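Local coordinates for ADP-ribosylation factor-binding protein GGA2 (Saccharomyces cerevisiae, PDB 3MNM), which may regulate membrane traffic through the trans-Golgi network, binding ARF1 and ARF2, and is represented here by its GAE (gamma-ear) domain, at residues N14-L19 with V103-N108. Sequence-based numbering, arbitrary orientation.
Sequences NQSPNL and VNYSVN
With CG between its backbone N and carbonyl carbon (chi1 60°), Tyr105 sends its ring out from strand 100-107 to the turn at Ser16-Leu19, while Asn18, its CG beside its own backbone N (chi1 -53°), brings ND2 to the phenol. The bond from Asn18 ND2 to Tyr105 OH is weak, at 3.3 Å, and the amide plane stands almost perpendicular to the ring (87°). Asn18 ND2 also lies 3.6 Å from Val107 CG1. The hydroxyl's stronger partner is the Glu114 carboxylate, which also hydrogen-bonds Ser16 OG. Ser16 OG also accepts from Asn18 N (3.1 Å) and Leu19 N (3.0 Å), the bonds of an ST turn and an ST motif. Leu19 runs alongside the ring, opposite in direction to Tyr105, with CD2 3.8 Å from Tyr105 CE1, and Leu19 CD2 meets Val103 CG1 tip to tip at 3.8 Å. A phenylalanine replacing Tyr105 would probably keep the Leu19 packing but leave Asn18 ND2 without its weak acceptor and Glu114 with only the Ser16 hydroxyl of the two. In this Ig-like beta sandwich the contact joins the turn linking strands 10-15 and 19-27 of one sheet to strand 100-107 of the other, where Ile47 touches both Leu19 and Tyr105, and strand 110-117 supplies Glu114.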
ATOM      1  N   ASN A  14      -1.587   7.285  -2.810  1.00 12.45           N
ATOM      2  CA  ASN A  14      -1.863   8.481  -2.032  1.00 12.03           C
ATOM      3  C   ASN A  14      -0.589   9.211  -1.659  1.00 21.16           C
ATOM      4  O   ASN A  14       0.463   8.596  -1.492  1.00 17.90           O
ATOM      5  CB  ASN A  14      -2.623   8.136  -0.753  1.00 13.37           C
ATOM      6  CG  ASN A  14      -3.354   9.329  -0.178  1.00 21.03           C
ATOM      7  OD1 ASN A  14      -4.286   9.836  -0.791  1.00 24.22           O
ATOM      8  ND2 ASN A  14      -2.935   9.785   1.006  1.00 15.37           N
ATOM      9  N   GLN A  15      -0.692  10.527  -1.529  1.00 15.57           N
ATOM     10  CA  GLN A  15       0.386  11.319  -0.956  1.00 16.92           C
ATOM     11  C   GLN A  15      -0.203  12.299   0.037  1.00 18.52           C
ATOM     12  O   GLN A  15      -1.066  13.104  -0.306  1.00 18.87           O
ATOM     13  CB  GLN A  15       1.179  12.035  -2.043  1.00 16.35           C
ATOM     14  CG  GLN A  15       2.194  13.022  -1.507  1.00 19.06           C
ATOM     15  CD  GLN A  15       3.207  13.426  -2.553  1.00 28.44           C
ATOM     16  OE1 GLN A  15       3.443  12.696  -3.524  1.00 32.09           O
ATOM     17  NE2 GLN A  15       3.821  14.594  -2.362  1.00 32.82           N
ATOM     18  N   SER A  16       0.249  12.213   1.284  1.00 15.03           N
ATOM     19  CA  SER A  16      -0.210  13.101   2.321  1.00 13.81           C
ATOM     20  C   SER A  16       0.966  13.998   2.706  1.00 14.95           C
ATOM     21  O   SER A  16       2.019  13.928   2.072  1.00 18.71           O
ATOM     22  CB  SER A  16      -0.700  12.294   3.527  1.00 17.19           C
ATOM     23  OG  SER A  16       0.405  11.768   4.256  1.00 17.18           O
ATOM     24  N   PRO A  17       0.789  14.845   3.726  1.00 15.07           N
ATOM     25  CA  PRO A  17       1.920  15.672   4.169  1.00 17.43           C
ATOM     26  C   PRO A  17       3.085  14.814   4.660  1.00 23.38           C
ATOM     27  O   PRO A  17       4.233  15.254   4.601  1.00 19.13           O
ATOM     28  CB  PRO A  17       1.338  16.467   5.338  1.00 20.51           C
ATOM     29  CG  PRO A  17      -0.158  16.500   5.072  1.00 22.12           C
ATOM     30  CD  PRO A  17      -0.460  15.176   4.435  1.00 17.28           C
ATOM     31  N   ASN A  18       2.796  13.604   5.132  1.00 15.58           N
ATOM     32  CA  ASN A  18       3.843  12.773   5.750  1.00 14.03           C
ATOM     33  C   ASN A  18       4.225  11.522   4.972  1.00 17.37           C
ATOM     34  O   ASN A  18       5.309  10.980   5.180  1.00 15.97           O
ATOM     35  CB  ASN A  18       3.410  12.307   7.136  1.00 15.93           C
ATOM     36  CG  ASN A  18       2.986  13.440   8.030  1.00 24.18           C
ATOM     37  OD1 ASN A  18       3.694  14.434   8.165  1.00 24.84           O
ATOM     38  ND2 ASN A  18       1.827  13.284   8.671  1.00 29.57           N
ATOM     39  N   LEU A  19       3.331  11.030   4.111  1.00 13.72           N
ATOM     40  CA  LEU A  19       3.449   9.660   3.630  1.00 11.59           C
ATOM     41  C   LEU A  19       3.011   9.508   2.186  1.00 15.55           C
ATOM     42  O   LEU A  19       1.923   9.953   1.800  1.00 16.64           O
ATOM     43  CB  LEU A  19       2.611   8.710   4.511  1.00 10.70           C
ATOM     44  CG  LEU A  19       2.669   7.214   4.169  1.00 11.91           C
ATOM     45  CD1 LEU A  19       4.064   6.637   4.475  1.00 16.31           C
ATOM     46  CD2 LEU A  19       1.594   6.410   4.911  1.00 11.64           C
ATOM     47  N   VAL A 103      -4.262   3.348   6.573  1.00  9.86           N
ATOM     48  CA  VAL A 103      -2.962   3.323   7.225  1.00  9.83           C
ATOM     49  C   VAL A 103      -3.019   4.146   8.514  1.00 11.76           C
ATOM     50  O   VAL A 103      -3.624   5.219   8.565  1.00 11.65           O
ATOM     51  CB  VAL A 103      -1.824   3.801   6.272  1.00  9.06           C
ATOM     52  CG1 VAL A 103      -1.912   5.303   6.010  1.00  9.35           C
ATOM     53  CG2 VAL A 103      -0.441   3.419   6.837  1.00 10.64           C
ATOM     54  N   ASN A 104      -2.419   3.607   9.569  1.00  7.87           N
ATOM     55  CA  ASN A 104      -2.293   4.316  10.840  1.00  7.99           C
ATOM     56  C   ASN A 104      -0.817   4.316  11.173  1.00  9.87           C
ATOM     57  O   ASN A 104      -0.147   3.309  10.963  1.00 10.22           O
ATOM     58  CB  ASN A 104      -3.045   3.574  11.955  1.00 12.03           C
ATOM     59  CG  ASN A 104      -4.539   3.695  11.822  1.00 12.16           C
ATOM     60  OD1 ASN A 104      -5.154   2.956  11.059  1.00 14.14           O
ATOM     61  ND2 ASN A 104      -5.135   4.644  12.548  1.00 13.78           N
ATOM     62  N   TYR A 105      -0.308   5.439  11.656  1.00  9.76           N
ATOM     63  CA  TYR A 105       1.105   5.522  12.004  1.00 14.56           C
ATOM     64  C   TYR A 105       1.338   6.679  12.957  1.00 13.79           C
ATOM     65  O   TYR A 105       0.447   7.504  13.191  1.00 13.17           O
ATOM     66  CB  TYR A 105       1.969   5.676  10.740  1.00 10.49           C
ATOM     67  CG  TYR A 105       1.654   6.907   9.917  1.00 11.31           C
ATOM     68  CD1 TYR A 105       0.690   6.860   8.910  1.00 12.67           C
ATOM     69  CD2 TYR A 105       2.323   8.109  10.134  1.00 14.06           C
ATOM     70  CE1 TYR A 105       0.391   7.981   8.150  1.00 13.50           C
ATOM     71  CE2 TYR A 105       2.033   9.239   9.369  1.00 17.77           C
ATOM     72  CZ  TYR A 105       1.069   9.163   8.380  1.00 20.60           C
ATOM     73  OH  TYR A 105       0.767  10.282   7.630  1.00 17.14           O
ATOM     74  N   SER A 106       2.542   6.742  13.518  1.00 10.83           N
ATOM     75  CA  SER A 106       2.934   7.835  14.404  0.70 15.55           C
ATOM     76  C   SER A 106       3.996   8.700  13.727  1.00 15.53           C
ATOM     77  O   SER A 106       4.902   8.170  13.079  1.00 13.96           O
ATOM     78  CB  SER A 106       3.521   7.262  15.704  0.70 14.74           C
ATOM     79  OG  SER A 106       2.725   6.218  16.233  0.70 12.33           O
ATOM     80  N   VAL A 107       3.902  10.016  13.893  1.00 16.57           N
ATOM     81  CA  VAL A 107       4.931  10.933  13.397  1.00 17.24           C
ATOM     82  C   VAL A 107       4.880  12.215  14.236  1.00 17.90           C
ATOM     83  O   VAL A 107       3.802  12.675  14.608  1.00 22.23           O
ATOM     84  CB  VAL A 107       4.770  11.241  11.882  1.00 22.55           C
ATOM     85  CG1 VAL A 107       3.476  12.007  11.618  1.00 19.88           C
ATOM     86  CG2 VAL A 107       5.969  12.024  11.354  1.00 23.44           C
ATOM     87  N   ASN A 108       6.045  12.767  14.570  1.00 23.53           N
ATOM     88  CA  ASN A 108       6.092  13.961  15.431  1.00 29.41           C
ATOM     89  C   ASN A 108       5.356  13.802  16.774  1.00 31.35           C
ATOM     90  O   ASN A 108       4.751  14.750  17.277  1.00 34.37           O
ATOM     91  CB  ASN A 108       5.523  15.176  14.688  1.00 31.67           C
ATOM     92  CG  ASN A 108       6.240  15.461  13.383  1.00 30.87           C
ATOM     93  OD1 ASN A 108       7.465  15.572  13.345  1.00 37.93           O
ATOM     94  ND2 ASN A 108       5.474  15.602  12.304  1.00 35.13           N
TER